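Local coordinates for protein putative mannose-1-phosphate guanylyl transferase (Thermus thermophilus, PDB 2CU2) that probably transfers a guanylyl group from GTP to mannose 1-phosphate to make GDP-mannose, at residues A5-G10 and L106-Y111; G132-L137 and E242-V247; G138-R143 and L248-W253; T146-I151 and Y183-G188. All coordinates share one frame; numbering follows the deposited sequence.

Interaction 1: residues A5-G10 and L106-Y111; sequences ALVMAG and LPADHY
Leu106 is held by strand 3-8 through both of its backbone polar atoms. Its N donates to Leu6 O at 2.9 Å, and its O accepts from Met8 N at 2.8 Å. Because Leu106 thus bonds to the residues before and after Val7, the pattern is that of a parallel pair, with Val7 beside Leu106 and Met8 beside Pro107. A third bond, Ala108 N to Met8 O at 3.1 Å, is more bent (N-H...O 138°) and falls just after strand 102-107 has ended.

The apolar contacts lie on the Val7 side, where helix 37-45 also packs. Val7 divides its methyls: CG1, trans to the backbone N (chi1 179°), meets Ala108 CB at 3.7 Å, and CG2 meets Leu106 CD1 at 4.0 Å. The Met8 side chain leaves on the other face, with Pro107, and its CB passes Leu106 O at 3.9 Å.

Beyond the strands the link is through solvent: one water donates to Asp109 OD2 at 2.8 Å and weakly to Gly10 O, while Asp109 also forms a salt bridge with Lys26.

Two neighbouring parallel strands that both run into loops at their C-terminal ends are consistent with the Rossmann-like half of GT-A nucleotidyltransferases, in whose relatives the glycine-rich loop after the first strand holds the nucleotide.

Interaction 2: residues G132-L137 and E242-V247; sequences GFVVAL and ERVRVV
Phe133 presents one ring face to the guanidinium of Arg245, which lies flat on it, planes 5° apart and centres 3.5 Å apart. The stack sits at the beginning of two parallel strands, 134-139 and 244-249, in the central sheet of the GT-A fold. Over the opposite face comes Arg243, a looser cation-pi partner: its CZ is 4.3 Å from the ring centroid and off-centre, and its guanidinium is turned 56° from the ring plane. The extended chain of Arg245 carries its group along the ring, with CD making an off-centre CH-pi contact. The polar end is fixed from beyond the segments, NH1 by Ala128 O and NH2 by a salt bridge to Glu130. With an alanine here, both guanidinium groups would probably lose their shared aromatic surface, and that of Arg243 would be freer to turn.

Four backbone bonds alternate along the pair, from Val134 N to Arg243 O at 3.0 Å through to Val247 N to Ala136 O. Val134 and Val244 lie side by side, pointing the same way, and Val134 CG1, placed between its own N and carbonyl carbon (chi1 75°), presses on Val244 CG2 at 3.4 Å, tighter than usual for two methyls.

Interaction 3: residues G138-R143 and L248-W253; sequences GLRPTR and LGRFPW
Leu139 sets its CD1 methyl over one face of the Trp253 indole, 3.6 Å from the centroid of the five-membered ring and 26° off its normal, a CH-pi contact made with the two side chains crossing at about a right angle. Its other methyl, CD2, meets Phe251 CE1 at 3.8 Å. The leucine stands at the end of strand 134-139, where the parallel pairing with strand 244-249 in the GT-A sheet gives way to loops. The last firm rung is Gly249 N to Gly138 O, at 2.8 Å.

Trp253 reaches the leucine because its CG is trans to the backbone N (chi1 173°), and the rings of Tyr148 and His110 also meet the indole. A serine in its place would probably leave Leu139 CD1 without its aromatic cover and those two rings without a common partner.

Farther out, Leu248 CD1 lies over one face of the Arg140 guanidinium, 3.6 Å from NH2. A water accepts from Arg140 NH2 and Arg250 NH2, joining two groups of like charge without direct contact. Another water spans the far end of the contact, accepting from Arg143 NH1 in the guanidinium plane and donating to Trp253 O, each at 2.9 Å.

Interaction 4: residues T146-I151 and Y183-G188; sequences TEYGYI and YVWNGG
Tyr150 runs along the backbone of Val184 and then beside the indole of Trp185. Its CB starts 3.5 Å from Val184 O. At the ring, CD2 is 4.1 Å from Tyr183 CB and also nears Trp185 CD1. CE2 comes closer to that indole carbon, at 3.3 Å. Here the edge of Trp185 is directed at the face of Tyr150 in an offset edge-to-face pair with planes 70° apart. At the tip, OH accepts from Trp185 NE1 at 2.9 Å; the oxygen lies almost exactly in the indole plane, and the bond is fairly straight. The same hydroxyl is hydrogen-bonded to Glu145 O, and these two bonds together should hold it in place.

Trp185 has a second aromatic neighbour. Tyr148 points its CD2 edge at one indole face, 3.6 Å from Trp185 CE2, with planes at 86°, a T-shaped pair; its hydroxyl is hydrogen-bonded to Asp255 OD2.

The backbones pair antiparallel. Ile151 and Val184 exchange bonds, Ile151 N to Val184 O at 2.7 Å and Val184 N back to Ile151 O, whereas Asn186 N reaches Gly149 O from above the carbonyl plane, though its N-H points straight at the oxygen (176°). Asn186 CG is trans to its own N, and OD1 takes Gly188 N at 2.8 Å in an Asx turn as the strand changes direction at Gly188.

The pairing belongs to the GT-A sheet; as in related sugar nucleotidyltransferases, residues 148-149 and 186-188 probably border the sugar-phosphate pocket here.

In the fold
All four contacts belong to one mixed sheet. Interactions 2 and 3 are successive parts of the same strand pair, joined by a probable hydrogen bond from Gly138 N to Val247 O at 2.8 Å. Strand 184-192 runs antiparallel to strand 134-139 and ties in interaction 4: Gly187 N meets Leu137 O at 2.7 Å and Trp185 N meets Leu139 O at 2.8 Å, both probable hydrogen bonds. Interaction 1 joins interactions 3 and 4 by packing, His110 ND1 to Trp253 NE1 at 3.4 Å and Pro107 to Gly188. The loops of these three meet; by analogy with the family, this is probably near the active site. The centres of interactions 1 and 2 are about 19 Å apart, without touching.

Interaction 1: residues A5-G10 and L106-Y111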
loop_
_atom_site.group_PDB
_atom_site.type_symbol
_atom_site.label_atom_id
_atom_site.label_comp_id
_atom_site.label_asym_id
_atom_site.label_seq_id
_atom_site.Cartn_x
_atom_site.Cartn_y
_atom_site.Cartn_z
ATOM N N ALA A 5 -29.603 22.336 -18.254
ATOM C CA ALA A 5 -29.164 21.429 -17.213
ATOM C C ALA A 5 -27.980 22.029 -16.478
ATOM O O ALA A 5 -27.030 22.502 -17.100
ATOM C CB ALA A 5 -28.776 20.082 -17.824
ATOM N N LEU A 6 -28.059 22.034 -15.151
ATOM C CA LEU A 6 -26.973 22.539 -14.328
ATOM C C LEU A 6 -26.297 21.328 -13.693
ATOM O O LEU A 6 -26.919 20.593 -12.922
ATOM C CB LEU A 6 -27.485 23.460 -13.216
ATOM C CG LEU A 6 -26.383 23.858 -12.222
ATOM C CD1 LEU A 6 -25.423 24.836 -12.899
ATOM C CD2 LEU A 6 -26.980 24.486 -10.972
ATOM N N VAL A 7 -25.031 21.123 -14.027
ATOM C CA VAL A 7 -24.245 20.036 -13.459
ATOM C C VAL A 7 -23.267 20.553 -12.406
ATOM O O VAL A 7 -22.283 21.223 -12.696
ATOM C CB VAL A 7 -23.483 19.353 -14.594
ATOM C CG1 VAL A 7 -22.623 18.220 -14.036
ATOM C CG2 VAL A 7 -24.461 18.786 -15.607
ATOM N N MET A 8 -23.589 20.251 -11.137
ATOM C CA MET A 8 -22.769 20.761 -10.048
ATOM C C MET A 8 -21.570 19.857 -9.759
ATOM O O MET A 8 -21.696 18.715 -9.340
ATOM C CB MET A 8 -23.652 20.878 -8.804
ATOM C CG MET A 8 -24.883 21.755 -9.048
ATOM S SD MET A 8 -25.829 22.037 -7.545
ATOM C CE MET A 8 -26.378 20.344 -7.277
ATOM N N ALA A 9 -20.372 20.401 -10.047
ATOM C CA ALA A 9 -19.151 19.668 -9.734
ATOM C C ALA A 9 -18.468 20.252 -8.495
ATOM O O ALA A 9 -18.089 21.415 -8.448
ATOM C CB ALA A 9 -18.215 19.762 -10.940
ATOM N N GLY A 10 -18.356 19.410 -7.452
ATOM C CA GLY A 10 -17.740 19.880 -6.216
ATOM C C GLY A 10 -17.358 18.725 -5.290
ATOM O O GLY A 10 -17.405 17.555 -5.645
ATOM N N LEU A 106 -28.340 18.705 -11.199
ATOM C CA LEU A 106 -27.803 17.420 -10.778
ATOM C C LEU A 106 -26.336 17.420 -10.365
ATOM O O LEU A 106 -25.519 18.180 -10.893
ATOM C CB LEU A 106 -28.001 16.381 -11.880
ATOM C CG LEU A 106 -27.513 16.791 -13.268
ATOM C CD1 LEU A 106 -26.450 15.827 -13.758
ATOM C CD2 LEU A 106 -28.694 16.809 -14.214
ATOM N N PRO A 107 -25.982 16.555 -9.402
ATOM C CA PRO A 107 -24.612 16.353 -8.949
ATOM C C PRO A 107 -23.811 15.523 -9.951
ATOM O O PRO A 107 -24.340 14.700 -10.687
ATOM C CB PRO A 107 -24.672 15.642 -7.604
ATOM C CG PRO A 107 -25.989 14.881 -7.565
ATOM C CD PRO A 107 -26.861 15.658 -8.661
ATOM N N ALA A 108 -22.492 15.792 -9.988
ATOM C CA ALA A 108 -21.642 15.086 -10.931
ATOM C C ALA A 108 -20.784 14.040 -10.221
ATOM O O ALA A 108 -19.952 13.371 -10.815
ATOM C CB ALA A 108 -20.752 16.115 -11.628
ATOM N N ASP A 109 -20.980 13.935 -8.896
ATOM C CA ASP A 109 -20.154 13.006 -8.136
ATOM C C ASP A 109 -20.951 11.810 -7.606
ATOM O O ASP A 109 -20.694 11.288 -6.532
ATOM C CB ASP A 109 -19.485 13.771 -6.989
ATOM C CG ASP A 109 -20.537 14.270 -6.001
ATOM O OD1 ASP A 109 -21.525 14.850 -6.457
ATOM O OD2 ASP A 109 -20.329 14.142 -4.796
ATOM N N HIS A 110 -21.969 11.401 -8.392
ATOM C CA HIS A 110 -22.763 10.238 -8.005
ATOM C C HIS A 110 -22.600 9.081 -9.003
ATOM O O HIS A 110 -22.233 9.268 -10.156
ATOM C CB HIS A 110 -24.233 10.663 -7.945
ATOM C CG HIS A 110 -24.465 11.511 -6.722
ATOM N ND1 HIS A 110 -25.695 11.906 -6.311
ATOM C CD2 HIS A 110 -23.513 12.032 -5.838
ATOM C CE1 HIS A 110 -25.488 12.650 -5.207
ATOM N NE2 HIS A 110 -24.191 12.741 -4.901
ATOM N N TYR A 111 -22.848 7.854 -8.516
ATOM C CA TYR A 111 -22.829 6.708 -9.418
ATOM C C TYR A 111 -24.248 6.282 -9.802
ATOM O O TYR A 111 -25.145 6.202 -8.973
ATOM C CB TYR A 111 -22.112 5.555 -8.721
ATOM C CG TYR A 111 -22.331 4.301 -9.491
ATOM C CD1 TYR A 111 -21.549 4.028 -10.608
ATOM C CD2 TYR A 111 -23.362 3.429 -9.140
ATOM C CE1 TYR A 111 -21.784 2.889 -11.363
ATOM C CE2 TYR A 111 -23.604 2.295 -9.900
ATOM C CZ TYR A 111 -22.822 2.026 -11.008
ATOM O OH TYR A 111 -23.051 0.892 -11.764
HETATM O O HOH W 1 -19.922 16.678 -3.687
#

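Interaction 2: residues G132-L137 and E242-V247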
loop_
_atom_site.group_PDB
_atom_site.type_symbol
_atom_site.label_atom_id
_atom_site.label_comp_id
_atom_site.label_asym_id
_atom_site.label_seq_id
_atom_site.Cartn_x
_atom_site.Cartn_y
_atom_site.Cartn_z
ATOM N N GLY A 132 -45.470 25.857 -10.376
ATOM C CA GLY A 132 -45.494 25.947 -8.919
ATOM C C GLY A 132 -44.650 24.830 -8.299
ATOM O O GLY A 132 -44.048 24.975 -7.242
ATOM N N PHE A 133 -44.576 23.696 -9.001
ATOM C CA PHE A 133 -43.954 22.515 -8.408
ATOM C C PHE A 133 -42.432 22.503 -8.594
ATOM O O PHE A 133 -41.911 22.779 -9.667
ATOM C CB PHE A 133 -44.579 21.269 -9.042
ATOM C CG PHE A 133 -46.019 21.148 -8.626
ATOM C CD1 PHE A 133 -47.019 21.603 -9.478
ATOM C CD2 PHE A 133 -46.341 20.645 -7.375
ATOM C CE1 PHE A 133 -48.345 21.562 -9.069
ATOM C CE2 PHE A 133 -47.673 20.607 -6.973
ATOM C CZ PHE A 133 -48.679 21.066 -7.815
ATOM N N VAL A 134 -41.783 22.145 -7.472
ATOM C CA VAL A 134 -40.400 21.708 -7.552
ATOM C C VAL A 134 -40.328 20.183 -7.481
ATOM O O VAL A 134 -40.995 19.542 -6.679
ATOM C CB VAL A 134 -39.623 22.324 -6.385
ATOM C CG1 VAL A 134 -39.979 21.604 -5.085
ATOM C CG2 VAL A 134 -38.130 22.197 -6.631
ATOM N N VAL A 135 -39.575 19.532 -8.364
ATOM C CA VAL A 135 -39.527 18.072 -8.402
ATOM C C VAL A 135 -38.190 17.505 -7.925
ATOM O O VAL A 135 -37.128 18.003 -8.295
ATOM C CB VAL A 135 -39.797 17.543 -9.844
ATOM C CG1 VAL A 135 -40.015 16.023 -9.821
ATOM C CG2 VAL A 135 -41.008 18.249 -10.446
ATOM N N ALA A 136 -38.252 16.453 -7.111
ATOM C CA ALA A 136 -37.052 15.810 -6.590
ATOM C C ALA A 136 -36.987 14.346 -7.012
ATOM O O ALA A 136 -37.999 13.749 -7.405
ATOM C CB ALA A 136 -37.011 15.921 -5.063
ATOM N N LEU A 137 -35.782 13.783 -6.942
ATOM C CA LEU A 137 -35.538 12.387 -7.308
ATOM C C LEU A 137 -35.375 11.572 -6.042
ATOM O O LEU A 137 -34.579 11.923 -5.169
ATOM C CB LEU A 137 -34.261 12.257 -8.151
ATOM C CG LEU A 137 -33.704 10.836 -8.391
ATOM C CD1 LEU A 137 -34.616 10.049 -9.326
ATOM C CD2 LEU A 137 -32.303 10.937 -8.993
ATOM N N GLU A 242 -43.363 24.190 -0.360
ATOM C CA GLU A 242 -44.719 23.699 -0.086
ATOM C C GLU A 242 -45.289 22.810 -1.207
ATOM O O GLU A 242 -46.103 21.924 -0.980
ATOM C CB GLU A 242 -45.632 24.911 0.127
ATOM C CG GLU A 242 -45.417 25.585 1.481
ATOM C CD GLU A 242 -46.196 26.879 1.540
ATOM O OE1 GLU A 242 -45.782 27.841 0.920
ATOM O OE2 GLU A 242 -47.186 26.928 2.264
ATOM N N ARG A 243 -44.880 23.093 -2.463
ATOM C CA ARG A 243 -45.368 22.300 -3.591
ATOM C C ARG A 243 -44.264 21.435 -4.215
ATOM O O ARG A 243 -43.562 21.843 -5.131
ATOM C CB ARG A 243 -45.932 23.259 -4.640
ATOM C CG ARG A 243 -47.291 23.830 -4.234
ATOM C CD ARG A 243 -47.823 24.836 -5.262
ATOM N NE ARG A 243 -48.845 24.214 -6.109
ATOM C CZ ARG A 243 -49.222 24.885 -7.213
ATOM N NH1 ARG A 243 -48.674 26.052 -7.502
ATOM N NH2 ARG A 243 -50.152 24.362 -8.019
ATOM N N VAL A 244 -44.080 20.213 -3.659
ATOM C CA VAL A 244 -43.008 19.332 -4.098
ATOM C C VAL A 244 -43.541 18.005 -4.647
ATOM O O VAL A 244 -44.442 17.382 -4.101
ATOM C CB VAL A 244 -42.102 19.061 -2.898
ATOM C CG1 VAL A 244 -40.953 18.144 -3.311
ATOM C CG2 VAL A 244 -41.538 20.366 -2.368
ATOM N N ARG A 245 -42.973 17.601 -5.799
ATOM C CA ARG A 245 -43.278 16.282 -6.343
ATOM C C ARG A 245 -42.018 15.412 -6.390
ATOM O O ARG A 245 -40.899 15.894 -6.480
ATOM C CB ARG A 245 -43.836 16.461 -7.757
ATOM C CG ARG A 245 -45.286 16.944 -7.765
ATOM C CD ARG A 245 -45.722 17.420 -9.156
ATOM N NE ARG A 245 -47.160 17.705 -9.178
ATOM C CZ ARG A 245 -47.665 18.252 -10.301
ATOM N NH1 ARG A 245 -46.877 18.507 -11.332
ATOM N NH2 ARG A 245 -48.971 18.530 -10.371
ATOM N N VAL A 246 -42.223 14.086 -6.280
ATOM C CA VAL A 246 -41.071 13.190 -6.281
ATOM C C VAL A 246 -41.242 12.044 -7.282
ATOM O O VAL A 246 -42.256 11.358 -7.313
ATOM C CB VAL A 246 -40.903 12.630 -4.868
ATOM C CG1 VAL A 246 -39.663 11.740 -4.802
ATOM C CG2 VAL A 246 -40.758 13.769 -3.876
ATOM N N VAL A 247 -40.192 11.845 -8.067
ATOM C CA VAL A 247 -40.066 10.718 -8.983
ATOM C C VAL A 247 -39.093 9.665 -8.448
ATOM O O VAL A 247 -37.973 9.952 -8.050
ATOM C CB VAL A 247 -39.577 11.249 -10.332
ATOM C CG1 VAL A 247 -39.417 10.092 -11.317
ATOM C CG2 VAL A 247 -40.581 12.239 -10.890
#

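Interaction 3: residues G138-R143 and L248-W253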
loop_
_atom_site.group_PDB
_atom_site.type_symbol
_atom_site.label_atom_id
_atom_site.label_comp_id
_atom_site.label_asym_id
_atom_site.label_seq_id
_atom_site.Cartn_x
_atom_site.Cartn_y
_atom_site.Cartn_z
ATOM N N GLY A 138 -36.133 10.486 -5.950
ATOM C CA GLY A 138 -36.062 9.619 -4.791
ATOM C C GLY A 138 -35.599 8.223 -5.178
ATOM O O GLY A 138 -35.743 7.803 -6.325
ATOM N N LEU A 139 -35.029 7.505 -4.217
ATOM C CA LEU A 139 -34.550 6.154 -4.452
ATOM C C LEU A 139 -34.861 5.290 -3.240
ATOM O O LEU A 139 -34.645 5.707 -2.105
ATOM C CB LEU A 139 -33.045 6.182 -4.720
ATOM C CG LEU A 139 -32.766 6.995 -5.987
ATOM C CD1 LEU A 139 -31.477 7.742 -5.862
ATOM C CD2 LEU A 139 -32.773 6.068 -7.201
ATOM N N ARG A 140 -35.390 4.098 -3.493
ATOM C CA ARG A 140 -35.720 3.160 -2.430
ATOM C C ARG A 140 -34.416 2.815 -1.708
ATOM O O ARG A 140 -33.460 2.360 -2.327
ATOM C CB ARG A 140 -36.340 1.886 -3.018
ATOM C CG ARG A 140 -37.735 2.050 -3.598
ATOM C CD ARG A 140 -38.762 2.375 -2.517
ATOM N NE ARG A 140 -40.104 2.512 -3.077
ATOM C CZ ARG A 140 -41.158 2.959 -2.401
ATOM N NH1 ARG A 140 -41.038 3.317 -1.127
ATOM N NH2 ARG A 140 -42.334 3.060 -3.004
ATOM N N PRO A 141 -34.362 3.035 -0.387
ATOM C CA PRO A 141 -33.160 2.747 0.405
ATOM C C PRO A 141 -32.835 1.251 0.468
ATOM O O PRO A 141 -33.735 0.422 0.574
ATOM C CB PRO A 141 -33.510 3.299 1.788
ATOM C CG PRO A 141 -34.605 4.290 1.519
ATOM C CD PRO A 141 -35.414 3.624 0.454
ATOM N N THR A 142 -31.552 0.910 0.407
ATOM C CA THR A 142 -31.146 -0.490 0.484
ATOM C C THR A 142 -30.469 -0.757 1.824
ATOM O O THR A 142 -30.163 -1.897 2.159
ATOM C CB THR A 142 -30.173 -0.874 -0.654
ATOM O OG1 THR A 142 -29.092 0.066 -0.710
ATOM C CG2 THR A 142 -30.895 -0.895 -1.982
ATOM N N ARG A 143 -30.253 0.310 2.590
ATOM C CA ARG A 143 -29.614 0.216 3.901
ATOM C C ARG A 143 -29.908 1.493 4.698
ATOM O O ARG A 143 -30.168 2.553 4.124
ATOM C CB ARG A 143 -28.099 0.067 3.739
ATOM C CG ARG A 143 -27.458 1.293 3.101
ATOM C CD ARG A 143 -25.942 1.192 2.993
ATOM N NE ARG A 143 -25.385 2.467 2.553
ATOM C CZ ARG A 143 -25.509 2.961 1.323
ATOM N NH1 ARG A 143 -26.167 2.285 0.388
ATOM N NH2 ARG A 143 -24.995 4.149 1.036
ATOM N N LEU A 248 -39.577 8.409 -8.410
ATOM C CA LEU A 248 -38.733 7.332 -7.911
ATOM C C LEU A 248 -37.871 6.723 -9.020
ATOM O O LEU A 248 -38.355 6.180 -10.005
ATOM C CB LEU A 248 -39.639 6.251 -7.317
ATOM C CG LEU A 248 -40.255 6.662 -5.978
ATOM C CD1 LEU A 248 -40.908 5.484 -5.254
ATOM C CD2 LEU A 248 -39.234 7.251 -5.007
ATOM N N GLY A 249 -36.544 6.866 -8.852
ATOM C CA GLY A 249 -35.624 6.224 -9.784
ATOM C C GLY A 249 -35.333 4.785 -9.348
ATOM O O GLY A 249 -35.158 4.484 -8.176
ATOM N N ARG A 250 -35.330 3.869 -10.336
ATOM C CA ARG A 250 -35.148 2.460 -9.998
ATOM C C ARG A 250 -33.808 1.917 -10.497
ATOM O O ARG A 250 -33.545 0.720 -10.485
ATOM C CB ARG A 250 -36.292 1.672 -10.628
ATOM C CG ARG A 250 -37.661 2.260 -10.297
ATOM C CD ARG A 250 -38.753 1.186 -10.298
ATOM N NE ARG A 250 -40.045 1.768 -9.927
ATOM C CZ ARG A 250 -40.272 1.980 -8.618
ATOM N NH1 ARG A 250 -39.344 1.681 -7.726
ATOM N NH2 ARG A 250 -41.436 2.506 -8.225
ATOM N N PHE A 251 -32.931 2.834 -10.940
ATOM C CA PHE A 251 -31.568 2.434 -11.248
ATOM C C PHE A 251 -30.679 2.395 -10.003
ATOM O O PHE A 251 -30.950 3.039 -8.999
ATOM C CB PHE A 251 -31.008 3.438 -12.253
ATOM C CG PHE A 251 -31.285 4.835 -11.782
ATOM C CD1 PHE A 251 -30.486 5.400 -10.795
ATOM C CD2 PHE A 251 -32.348 5.546 -12.314
ATOM C CE1 PHE A 251 -30.757 6.683 -10.340
ATOM C CE2 PHE A 251 -32.612 6.833 -11.854
ATOM C CZ PHE A 251 -31.819 7.406 -10.869
ATOM N N PRO A 252 -29.614 1.576 -10.085
ATOM C CA PRO A 252 -28.615 1.536 -9.031
ATOM C C PRO A 252 -27.995 2.918 -8.815
ATOM O O PRO A 252 -27.688 3.645 -9.751
ATOM C CB PRO A 252 -27.541 0.529 -9.443
ATOM C CG PRO A 252 -28.196 -0.356 -10.499
ATOM C CD PRO A 252 -29.272 0.639 -11.146
ATOM N N TRP A 253 -27.859 3.283 -7.527
ATOM C CA TRP A 253 -27.389 4.633 -7.241
ATOM C C TRP A 253 -26.628 4.718 -5.912
ATOM O O TRP A 253 -27.031 4.187 -4.887
ATOM C CB TRP A 253 -28.605 5.562 -7.208
ATOM C CG TRP A 253 -28.207 6.913 -6.757
ATOM C CD1 TRP A 253 -27.779 7.987 -7.572
ATOM C CD2 TRP A 253 -28.231 7.413 -5.399
ATOM N NE1 TRP A 253 -27.539 9.118 -6.858
ATOM C CE2 TRP A 253 -27.819 8.767 -5.442
ATOM C CE3 TRP A 253 -28.558 6.836 -4.174
ATOM C CZ2 TRP A 253 -27.750 9.508 -4.274
ATOM C CZ3 TRP A 253 -28.490 7.577 -3.005
ATOM C CH2 TRP A 253 -28.078 8.921 -3.056
HETATM O O HOH W 2 -41.873 1.637 -5.570
HETATM O O HOH W 3 -35.642 2.901 -6.239
HETATM O O HOH W 4 -26.234 3.560 -2.177
#

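Interaction 4: residues T146-I151 and Y183-G188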
loop_
_atom_site.group_PDB
_atom_site.type_symbol
_atom_site.label_atom_id
_atom_site.label_comp_id
_atom_site.label_asym_id
_atom_site.label_seq_id
_atom_site.Cartn_x
_atom_site.Cartn_y
_atom_site.Cartn_z
ATOM N N THR A 146 -26.905 6.702 7.179
ATOM C CA THR A 146 -27.022 7.865 8.055
ATOM C C THR A 146 -26.487 9.168 7.454
ATOM O O THR A 146 -26.736 10.244 7.994
ATOM C CB THR A 146 -26.286 7.621 9.384
ATOM O OG1 THR A 146 -24.878 7.509 9.136
ATOM C CG2 THR A 146 -26.781 6.334 10.031
ATOM N N GLU A 147 -25.763 9.079 6.343
ATOM C CA GLU A 147 -25.204 10.273 5.720
ATOM C C GLU A 147 -26.068 10.870 4.621
ATOM O O GLU A 147 -25.750 11.924 4.074
ATOM C CB GLU A 147 -23.810 9.978 5.160
ATOM C CG GLU A 147 -22.752 9.807 6.230
ATOM C CD GLU A 147 -22.729 10.970 7.208
ATOM O OE1 GLU A 147 -22.631 12.133 6.762
ATOM O OE2 GLU A 147 -22.809 10.721 8.426
ATOM N N TYR A 148 -27.165 10.200 4.291
ATOM C CA TYR A 148 -28.047 10.705 3.248
ATOM C C TYR A 148 -29.233 11.452 3.826
ATOM O O TYR A 148 -29.559 11.336 5.014
ATOM C CB TYR A 148 -28.606 9.563 2.399
ATOM C CG TYR A 148 -27.601 8.788 1.591
ATOM C CD1 TYR A 148 -26.288 9.232 1.454
ATOM C CD2 TYR A 148 -27.981 7.624 0.919
ATOM C CE1 TYR A 148 -25.371 8.535 0.664
ATOM C CE2 TYR A 148 -27.075 6.922 0.126
ATOM C CZ TYR A 148 -25.774 7.384 0.004
ATOM O OH TYR A 148 -24.881 6.700 -0.779
ATOM N N GLY A 149 -29.870 12.232 2.966
ATOM C CA GLY A 149 -31.073 12.930 3.353
ATOM C C GLY A 149 -32.180 12.022 2.845
ATOM O O GLY A 149 -31.968 11.257 1.899
ATOM N N TYR A 150 -33.347 12.083 3.470
ATOM C CA TYR A 150 -34.482 11.266 3.061
ATOM C C TYR A 150 -35.660 12.165 2.716
ATOM O O TYR A 150 -35.669 13.344 3.071
ATOM C CB TYR A 150 -34.889 10.303 4.183
ATOM C CG TYR A 150 -33.887 9.197 4.456
ATOM C CD1 TYR A 150 -32.608 9.487 4.936
ATOM C CD2 TYR A 150 -34.222 7.858 4.238
ATOM C CE1 TYR A 150 -31.689 8.475 5.190
ATOM C CE2 TYR A 150 -33.310 6.836 4.493
ATOM C CZ TYR A 150 -32.048 7.156 4.963
ATOM O OH TYR A 150 -31.132 6.167 5.180
ATOM N N ILE A 151 -36.649 11.601 2.026
ATOM C CA ILE A 151 -37.846 12.340 1.643
ATOM C C ILE A 151 -39.107 11.559 2.017
ATOM O O ILE A 151 -39.182 10.352 1.793
ATOM C CB ILE A 151 -37.899 12.592 0.129
ATOM C CG1 ILE A 151 -36.630 13.312 -0.341
ATOM C CG2 ILE A 151 -39.131 13.421 -0.204
ATOM C CD1 ILE A 151 -36.554 13.481 -1.856
ATOM N N TYR A 183 -39.962 6.015 3.759
ATOM C CA TYR A 183 -39.106 7.119 3.341
ATOM C C TYR A 183 -38.125 6.690 2.248
ATOM O O TYR A 183 -37.671 5.554 2.195
ATOM C CB TYR A 183 -38.338 7.617 4.566
ATOM C CG TYR A 183 -39.251 8.374 5.463
ATOM C CD1 TYR A 183 -40.589 8.003 5.564
ATOM C CD2 TYR A 183 -38.776 9.454 6.208
ATOM C CE1 TYR A 183 -41.442 8.697 6.409
ATOM C CE2 TYR A 183 -39.631 10.152 7.046
ATOM C CZ TYR A 183 -40.959 9.781 7.145
ATOM O OH TYR A 183 -41.814 10.465 7.987
ATOM N N VAL A 184 -37.809 7.623 1.327
ATOM C CA VAL A 184 -36.828 7.305 0.290
ATOM C C VAL A 184 -35.626 8.257 0.328
ATOM O O VAL A 184 -35.670 9.324 0.924
ATOM C CB VAL A 184 -37.523 7.388 -1.073
ATOM C CG1 VAL A 184 -38.662 6.373 -1.141
ATOM C CG2 VAL A 184 -38.074 8.782 -1.303
ATOM N N TRP A 185 -34.510 7.802 -0.291
ATOM C CA TRP A 185 -33.293 8.616 -0.318
ATOM C C TRP A 185 -33.459 9.818 -1.252
ATOM O O TRP A 185 -34.023 9.729 -2.338
ATOM C CB TRP A 185 -32.122 7.753 -0.814
ATOM C CG TRP A 185 -31.621 6.807 0.217
ATOM C CD1 TRP A 185 -31.652 6.956 1.625
ATOM C CD2 TRP A 185 -30.878 5.582 -0.047
ATOM N NE1 TRP A 185 -31.020 5.933 2.271
ATOM C CE2 TRP A 185 -30.506 5.031 1.205
ATOM C CE3 TRP A 185 -30.498 4.921 -1.224
ATOM C CZ2 TRP A 185 -29.797 3.840 1.249
ATOM C CZ3 TRP A 185 -29.786 3.729 -1.186
ATOM C CH2 TRP A 185 -29.434 3.190 0.063
ATOM N N ASN A 186 -32.966 10.985 -0.784
ATOM C CA ASN A 186 -32.894 12.162 -1.647
ATOM C C ASN A 186 -31.754 11.999 -2.659
ATOM O O ASN A 186 -30.589 11.881 -2.302
ATOM C CB ASN A 186 -32.613 13.373 -0.747
ATOM C CG ASN A 186 -32.660 14.657 -1.539
ATOM O OD1 ASN A 186 -32.238 14.738 -2.691
ATOM N ND2 ASN A 186 -33.142 15.714 -0.860
ATOM N N GLY A 187 -32.127 11.953 -3.949
ATOM C CA GLY A 187 -31.134 11.638 -4.972
ATOM C C GLY A 187 -30.289 12.856 -5.386
ATOM O O GLY A 187 -29.353 12.758 -6.168
ATOM N N GLY A 188 -30.669 14.047 -4.878
ATOM C CA GLY A 188 -29.774 15.159 -5.192
ATOM C C GLY A 188 -30.096 15.803 -6.548
ATOM O O GLY A 188 -29.402 16.689 -7.028
HETATM O O HOH W 5 -29.164 12.203 0.057
HETATM O O HOH W 6 -33.564 15.211 2.415
#